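Local coordinates for putative mandelate racemase/muconate lactonizing enzyme (Bordetella bronchiseptica, PDB 3DDM), which is probably an enzyme of the mandelate racemase/muconate lactonizing enzyme family in the enolase superfamily, with an N-terminal domain joined to a TIM-barrel-like domain, at residues E232-R235 against A241-A244; Q217-L222 against D228-P233. The protein carries 1 engineered substitution. All coordinates share one frame; numbering follows the deposited sequence.

Contact 1. Residues E232-R235 against A241-A244; sequences EPLR and AEWA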
ATOM      1  N   GLU A 232     -13.778  -5.428 -15.114  1.00 39.36           N
ATOM      2  CA  GLU A 232     -12.326  -5.452 -15.013  1.00 39.28           C
ATOM      3  C   GLU A 232     -11.608  -6.418 -15.974  1.00 38.35           C
ATOM      4  O   GLU A 232     -10.808  -7.254 -15.544  1.00 36.60           O
ATOM      5  CB  GLU A 232     -11.912  -5.754 -13.565  1.00 40.27           C
ATOM      6  CG  GLU A 232     -12.404  -4.739 -12.537  1.00 40.75           C
ATOM      7  CD  GLU A 232     -11.400  -4.515 -11.410  1.00 42.94           C
ATOM      8  OE1 GLU A 232     -10.946  -3.364 -11.241  1.00 44.85           O
ATOM      9  OE2 GLU A 232     -11.057  -5.483 -10.695  1.00 44.79           O
ATOM     10  N   PRO A 233     -11.865  -6.297 -17.290  1.00 37.42           N
ATOM     11  CA  PRO A 233     -11.226  -7.175 -18.276  1.00 38.32           C
ATOM     12  C   PRO A 233      -9.714  -6.971 -18.338  1.00 39.12           C
ATOM     13  O   PRO A 233      -8.972  -7.886 -18.705  1.00 41.10           O
ATOM     14  CB  PRO A 233     -11.925  -6.793 -19.579  1.00 37.12           C
ATOM     15  CG  PRO A 233     -12.156  -5.330 -19.390  1.00 37.64           C
ATOM     16  CD  PRO A 233     -12.666  -5.260 -17.962  1.00 36.93           C
ATOM     17  N   LEU A 234      -9.270  -5.769 -17.980  1.00 39.31           N
ATOM     18  CA  LEU A 234      -7.848  -5.428 -17.972  1.00 39.31           C
ATOM     19  C   LEU A 234      -7.472  -4.926 -16.592  1.00 39.99           C
ATOM     20  O   LEU A 234      -8.348  -4.560 -15.810  1.00 39.85           O
ATOM     21  CB  LEU A 234      -7.554  -4.297 -18.952  1.00 39.10           C
ATOM     22  CG  LEU A 234      -7.892  -4.410 -20.427  1.00 36.62           C
ATOM     23  CD1 LEU A 234      -7.579  -3.067 -21.068  1.00 35.16           C
ATOM     24  CD2 LEU A 234      -7.105  -5.538 -21.070  1.00 33.97           C
ATOM     25  N   ARG A 235      -6.175  -4.892 -16.295  1.00 40.83           N
ATOM     26  CA  ARG A 235      -5.724  -4.371 -15.006  1.00 40.85           C
ATOM     27  C   ARG A 235      -6.052  -2.870 -14.953  1.00 41.99           C
ATOM     28  O   ARG A 235      -5.946  -2.160 -15.955  1.00 40.01           O
ATOM     29  CB  ARG A 235      -4.218  -4.549 -14.846  1.00 40.68           C
ATOM     30  CG  ARG A 235      -3.730  -5.975 -14.911  1.00 40.97           C
ATOM     31  CD  ARG A 235      -2.232  -6.036 -14.633  1.00 40.45           C
ATOM     32  NE  ARG A 235      -1.733  -7.412 -14.653  1.00 42.80           N
ATOM     33  CZ  ARG A 235      -0.493  -7.769 -14.316  1.00 39.94           C
ATOM     34  NH1 ARG A 235       0.387  -6.850 -13.931  1.00 35.48           N
ATOM     35  NH2 ARG A 235      -0.140  -9.049 -14.363  1.00 38.44           N
ATOM     36  N   ALA A 241      -5.376   4.399 -23.371  1.00 41.65           N
ATOM     37  CA  ALA A 241      -5.420   3.905 -24.739  1.00 42.36           C
ATOM     38  C   ALA A 241      -5.900   2.464 -24.862  1.00 44.29           C
ATOM     39  O   ALA A 241      -6.602   2.128 -25.811  1.00 45.06           O
ATOM     40  CB  ALA A 241      -4.058   4.040 -25.375  1.00 40.17           C
ATOM     41  N   GLU A 242      -5.521   1.613 -23.912  1.00 45.36           N
ATOM     42  CA  GLU A 242      -5.917   0.216 -23.973  1.00 46.28           C
ATOM     43  C   GLU A 242      -7.390   0.041 -23.637  1.00 46.40           C
ATOM     44  O   GLU A 242      -8.063  -0.817 -24.214  1.00 46.47           O
ATOM     45  CB  GLU A 242      -5.046  -0.628 -23.039  1.00 47.27           C
ATOM     46  CG  GLU A 242      -3.557  -0.473 -23.287  1.00 48.56           C
ATOM     47  CD  GLU A 242      -2.718  -1.565 -22.637  1.00 50.73           C
ATOM     48  OE1 GLU A 242      -1.488  -1.371 -22.507  1.00 49.69           O
ATOM     49  OE2 GLU A 242      -3.278  -2.622 -22.272  1.00 52.42           O
ATOM     50  N   TRP A 243      -7.887   0.853 -22.705  1.00 46.82           N
ATOM     51  CA  TRP A 243      -9.295   0.800 -22.307  1.00 46.55           C
ATOM     52  C   TRP A 243     -10.150   1.373 -23.416  1.00 45.91           C
ATOM     53  O   TRP A 243     -11.218   0.850 -23.732  1.00 46.20           O
ATOM     54  CB  TRP A 243      -9.543   1.593 -21.020  1.00 45.09           C
ATOM     55  CG  TRP A 243      -9.131   0.865 -19.786  1.00 45.89           C
ATOM     56  CD1 TRP A 243      -7.950   0.985 -19.118  1.00 45.97           C
ATOM     57  CD2 TRP A 243      -9.886  -0.134 -19.092  1.00 45.70           C
ATOM     58  NE1 TRP A 243      -7.920   0.125 -18.049  1.00 45.10           N
ATOM     59  CE2 TRP A 243      -9.096  -0.575 -18.009  1.00 46.10           C
ATOM     60  CE3 TRP A 243     -11.155  -0.699 -19.280  1.00 45.07           C
ATOM     61  CZ2 TRP A 243      -9.531  -1.557 -17.113  1.00 46.62           C
ATOM     62  CZ3 TRP A 243     -11.589  -1.677 -18.389  1.00 47.92           C
ATOM     63  CH2 TRP A 243     -10.778  -2.096 -17.319  1.00 48.16           C
ATOM     64  N   ALA A 244      -9.670   2.459 -24.002  1.00 45.61           N
ATOM     65  CA  ALA A 244     -10.387   3.101 -25.085  1.00 46.53           C
ATOM     66  C   ALA A 244     -10.527   2.124 -26.250  1.00 46.78           C
ATOM     67  O   ALA A 244     -11.588   2.020 -26.859  1.00 48.25           O
ATOM     68  CB  ALA A 244      -9.648   4.355 -25.527  1.00 44.49           C
TER
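L234 lies over one face of the W243 indole. Its CD1 stands 4.2 Å from the centroid of the five-membered ring and only 8° off the ring normal, a CH-pi contact. CB of L234 lies on the same face, above the rim of the six-membered ring, 3.8 Å from W243 CZ2. With CD1 anti to CA (chi2 175°), the side chain reaches from this rim to the five-membered ring. P233 meets W243 obliquely. Its CD is 3.7 Å from W243 CH2, and its CG approaches CZ3. Two loop carbonyls also meet the indole. L234 O comes to 3.5 Å from W243 CZ2. R235 O lies near the ring plane, 3.7 Å from W243 NE1. No hydrogen bond joins the segments, and the side chains meet through apolar atoms. The contact lies in a beta-to-alpha loop of the TIM-barrel domain, where residues 232-235, after strand 229-231, fold back on helix 240-249. Two adjacent helix residues meet the L234 side chain, since L234 CD1 also lies 4.0 Å from E242 CB. The polar end of E242 turns to R238 in a salt bridge through OE1. Farther out, L246 of the same helix touches P233 and L234, W210 backs P233, and A215 of helix 212-222 packs on L234. Q106 and A101 of the second subunit pack on E232 and R235 respectively.

Contact 2. Residues Q217-L222 against D228-P233; sequences QMAQRL and DWLEEP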
ATOM      1  N   GLN A 217     -10.437 -10.441 -27.833  1.00 53.15           N
ATOM      2  CA  GLN A 217     -10.839 -11.770 -28.272  1.00 53.53           C
ATOM      3  C   GLN A 217     -12.014 -12.309 -27.457  1.00 52.96           C
ATOM      4  O   GLN A 217     -13.027 -12.719 -28.022  1.00 53.19           O
ATOM      5  CB  GLN A 217      -9.659 -12.726 -28.152  1.00 55.14           C
ATOM      6  CG  GLN A 217      -9.972 -14.141 -28.539  1.00 60.92           C
ATOM      7  CD  GLN A 217      -8.955 -15.116 -27.978  1.00 65.83           C
ATOM      8  OE1 GLN A 217      -7.767 -15.063 -28.317  1.00 66.26           O
ATOM      9  NE2 GLN A 217      -9.417 -16.008 -27.102  1.00 68.10           N
ATOM     10  N   MET A 218     -11.882 -12.309 -26.130  1.00 51.64           N
ATOM     11  CA  MET A 218     -12.948 -12.816 -25.270  1.00 48.57           C
ATOM     12  C   MET A 218     -14.213 -11.961 -25.302  1.00 48.55           C
ATOM     13  O   MET A 218     -15.319 -12.494 -25.361  1.00 47.68           O
ATOM     14  CB  MET A 218     -12.458 -12.949 -23.828  1.00 45.36           C
ATOM     15  CG  MET A 218     -11.523 -14.116 -23.583  1.00 42.25           C
ATOM     16  SD  MET A 218     -12.230 -15.734 -23.961  1.00 40.53           S
ATOM     17  CE  MET A 218     -13.512 -15.849 -22.697  1.00 39.81           C
ATOM     18  N   ALA A 219     -14.061 -10.640 -25.266  1.00 48.20           N
ATOM     19  CA  ALA A 219     -15.228  -9.765 -25.293  1.00 48.98           C
ATOM     20  C   ALA A 219     -16.074 -10.072 -26.523  1.00 50.73           C
ATOM     21  O   ALA A 219     -17.286  -9.876 -26.523  1.00 51.25           O
ATOM     22  CB  ALA A 219     -14.795  -8.317 -25.303  1.00 48.30           C
ATOM     23  N   GLN A 220     -15.418 -10.562 -27.571  1.00 53.23           N
ATOM     24  CA  GLN A 220     -16.082 -10.913 -28.825  1.00 54.33           C
ATOM     25  C   GLN A 220     -16.839 -12.236 -28.677  1.00 53.85           C
ATOM     26  O   GLN A 220     -18.022 -12.329 -29.012  1.00 53.34           O
ATOM     27  CB  GLN A 220     -15.043 -11.053 -29.940  1.00 57.71           C
ATOM     28  CG  GLN A 220     -15.325 -10.241 -31.195  1.00 62.34           C
ATOM     29  CD  GLN A 220     -15.000  -8.765 -31.031  1.00 65.51           C
ATOM     30  OE1 GLN A 220     -13.847  -8.390 -30.787  1.00 66.52           O
ATOM     31  NE2 GLN A 220     -16.016  -7.920 -31.172  1.00 66.81           N
ATOM     32  N   ARG A 221     -16.136 -13.251 -28.179  1.00 52.30           N
ATOM     33  CA  ARG A 221     -16.695 -14.580 -27.966  1.00 51.43           C
ATOM     34  C   ARG A 221     -17.813 -14.597 -26.917  1.00 51.92           C
ATOM     35  O   ARG A 221     -18.633 -15.511 -26.900  1.00 52.11           O
ATOM     36  CB  ARG A 221     -15.580 -15.544 -27.551  1.00 51.97           C
ATOM     37  CG  ARG A 221     -14.479 -15.668 -28.596  1.00 53.65           C
ATOM     38  CD  ARG A 221     -13.241 -16.385 -28.068  1.00 55.01           C
ATOM     39  NE  ARG A 221     -13.481 -17.793 -27.765  1.00 55.96           N
ATOM     40  CZ  ARG A 221     -12.541 -18.622 -27.322  1.00 57.32           C
ATOM     41  NH1 ARG A 221     -11.305 -18.175 -27.136  1.00 57.36           N
ATOM     42  NH2 ARG A 221     -12.830 -19.894 -27.068  1.00 56.73           N
ATOM     43  N   LEU A 222     -17.844 -13.594 -26.043  1.00 51.31           N
ATOM     44  CA  LEU A 222     -18.880 -13.521 -25.019  1.00 51.54           C
ATOM     45  C   LEU A 222     -20.130 -12.843 -25.567  1.00 52.62           C
ATOM     46  O   LEU A 222     -21.230 -13.068 -25.068  1.00 54.32           O
ATOM     47  CB  LEU A 222     -18.390 -12.743 -23.791  1.00 50.11           C
ATOM     48  CG  LEU A 222     -17.345 -13.395 -22.881  1.00 49.74           C
ATOM     49  CD1 LEU A 222     -16.943 -12.406 -21.808  1.00 49.24           C
ATOM     50  CD2 LEU A 222     -17.900 -14.661 -22.258  1.00 47.94           C
ATOM     51  N   ASP A 228     -24.611  -7.679 -19.568  1.00 47.21           N
ATOM     52  CA  ASP A 228     -24.931  -6.287 -19.278  1.00 46.08           C
ATOM     53  C   ASP A 228     -23.643  -5.488 -19.178  1.00 45.43           C
ATOM     54  O   ASP A 228     -23.638  -4.279 -19.402  1.00 43.61           O
ATOM     55  CB  ASP A 228     -25.706  -6.171 -17.965  1.00 48.00           C
ATOM     56  CG  ASP A 228     -27.203  -6.315 -18.155  1.00 49.54           C
ATOM     57  OD1 ASP A 228     -27.621  -7.167 -18.979  1.00 52.12           O
ATOM     58  OD2 ASP A 228     -27.956  -5.586 -17.469  1.00 47.80           O
ATOM     59  N   TRP A 229     -22.560  -6.169 -18.815  1.00 45.36           N
ATOM     60  CA  TRP A 229     -21.253  -5.532 -18.714  1.00 47.30           C
ATOM     61  C   TRP A 229     -20.134  -6.538 -18.435  1.00 49.07           C
ATOM     62  O   TRP A 229     -20.368  -7.613 -17.871  1.00 49.35           O
ATOM     63  CB  TRP A 229     -21.263  -4.432 -17.641  1.00 46.41           C
ATOM     64  CG  TRP A 229     -21.153  -4.897 -16.210  1.00 47.33           C
ATOM     65  CD1 TRP A 229     -20.072  -5.493 -15.613  1.00 46.70           C
ATOM     66  CD2 TRP A 229     -22.134  -4.725 -15.178  1.00 48.97           C
ATOM     67  NE1 TRP A 229     -20.318  -5.696 -14.272  1.00 46.54           N
ATOM     68  CE2 TRP A 229     -21.573  -5.235 -13.978  1.00 47.47           C
ATOM     69  CE3 TRP A 229     -23.433  -4.188 -15.148  1.00 48.67           C
ATOM     70  CZ2 TRP A 229     -22.265  -5.225 -12.765  1.00 46.53           C
ATOM     71  CZ3 TRP A 229     -24.122  -4.177 -13.939  1.00 47.56           C
ATOM     72  CH2 TRP A 229     -23.533  -4.694 -12.764  1.00 48.61           C
ATOM     73  N   LEU A 230     -18.923  -6.183 -18.858  1.00 48.46           N
ATOM     74  CA  LEU A 230     -17.742  -7.018 -18.665  1.00 47.77           C
ATOM     75  C   LEU A 230     -16.908  -6.281 -17.613  1.00 46.97           C
ATOM     76  O   LEU A 230     -16.415  -5.177 -17.856  1.00 46.26           O
ATOM     77  CB  LEU A 230     -16.972  -7.128 -19.981  1.00 49.94           C
ATOM     78  CG  LEU A 230     -16.242  -8.429 -20.298  1.00 51.77           C
ATOM     79  CD1 LEU A 230     -15.494  -8.279 -21.626  1.00 52.21           C
ATOM     80  CD2 LEU A 230     -15.286  -8.763 -19.170  1.00 52.38           C
ATOM     81  N   GLU A 231     -16.755  -6.888 -16.442  1.00 44.74           N
ATOM     82  CA  GLU A 231     -16.028  -6.235 -15.363  1.00 42.77           C
ATOM     83  C   GLU A 231     -14.531  -6.508 -15.287  1.00 41.13           C
ATOM     84  O   GLU A 231     -14.081  -7.648 -15.374  1.00 40.43           O
ATOM     85  CB  GLU A 231     -16.677  -6.584 -14.031  1.00 41.20           C
ATOM     86  CG  GLU A 231     -16.257  -5.672 -12.923  1.00 42.16           C
ATOM     87  CD  GLU A 231     -16.932  -6.014 -11.624  1.00 45.27           C
ATOM     88  OE1 GLU A 231     -18.185  -6.024 -11.595  1.00 47.09           O
ATOM     89  OE2 GLU A 231     -16.210  -6.270 -10.635  1.00 46.68           O
ATOM     90  N   GLU A 232     -13.778  -5.428 -15.114  1.00 39.36           N
ATOM     91  CA  GLU A 232     -12.326  -5.452 -15.013  1.00 39.28           C
ATOM     92  C   GLU A 232     -11.608  -6.418 -15.974  1.00 38.35           C
ATOM     93  O   GLU A 232     -10.808  -7.254 -15.544  1.00 36.60           O
ATOM     94  CB  GLU A 232     -11.912  -5.754 -13.565  1.00 40.27           C
ATOM     95  CG  GLU A 232     -12.404  -4.739 -12.537  1.00 40.75           C
ATOM     96  CD  GLU A 232     -11.400  -4.515 -11.410  1.00 42.94           C
ATOM     97  OE1 GLU A 232     -10.946  -3.364 -11.241  1.00 44.85           O
ATOM     98  OE2 GLU A 232     -11.057  -5.483 -10.695  1.00 44.79           O
ATOM     99  N   PRO A 233     -11.865  -6.297 -17.290  1.00 37.42           N
ATOM    100  CA  PRO A 233     -11.226  -7.175 -18.276  1.00 38.32           C
ATOM    101  C   PRO A 233      -9.714  -6.971 -18.338  1.00 39.12           C
ATOM    102  O   PRO A 233      -8.972  -7.886 -18.705  1.00 41.10           O
ATOM    103  CB  PRO A 233     -11.925  -6.793 -19.579  1.00 37.12           C
ATOM    104  CG  PRO A 233     -12.156  -5.330 -19.390  1.00 37.64           C
ATOM    105  CD  PRO A 233     -12.666  -5.260 -17.962  1.00 36.93           C
TER
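No flat group lies between A219, L222 and L230, the three residues that touch. The W229 ring takes no part in the helix packing. It packs on M203, R304 and C306, of strands 202-205 and 304-309. The backbone N of E231 lies at the edge of this indole, in its plane. W229 NE1 gives a weak hydrogen bond to E231 OE1, 3.4 Å long with an angle of 152° at the hydrogen. E231 OE1 has further partners in K175, by a salt bridge, and Q279.

Between W229 and E231, L230 faces the helix. Its CD1 meets the methyl of A219, with CD1 3.7 Å from A219 CB. The L230 chain is extended at its second torsion (chi2 -177°), with CD1 as its leading methyl. L222, three residues on from A219, comes beside the same side chain: its CD1 is 4.3 Å from L230 CG. A219 and L230 are also the nearest CA pair across the two segments, 7.6 Å between A219 CA and L230 CA. M218 sets out toward the strand, but its end leads away; the side chain packs on D182 and V186 of helix 182-196. All three touching residues are buried, and no hydrogen bond joins the two segments.

The contact packs the helix of a beta-alpha-beta crossover on its second strand, a basic unit of the TIM barrel. Strand 229-231 runs parallel between strands 202-205 and 254-256, bonding to A204 on one side and A255 on the other. Helix 212-222 covers it from outside the barrel, and L222 also touches A189 of helix 182-196.

The chain first passes through helix 212-222, then turns through a short loop into strand 229-231. Contact 2 closes that turn by laying the helix on the strand. The chain next leaves the strand through residues 232-235 and enters helix 240-249, and contact 1 closes this second loop. The two closures follow one another and neither contains the other. Their segments share E232 and P233 in sequence, though these two residues meet a partner segment in contact 1 alone. The contact centres lie 11 Å apart. Together they fix strand 229-231 and its following loop to two successive outer helices of the barrel, the one before the strand and the one after.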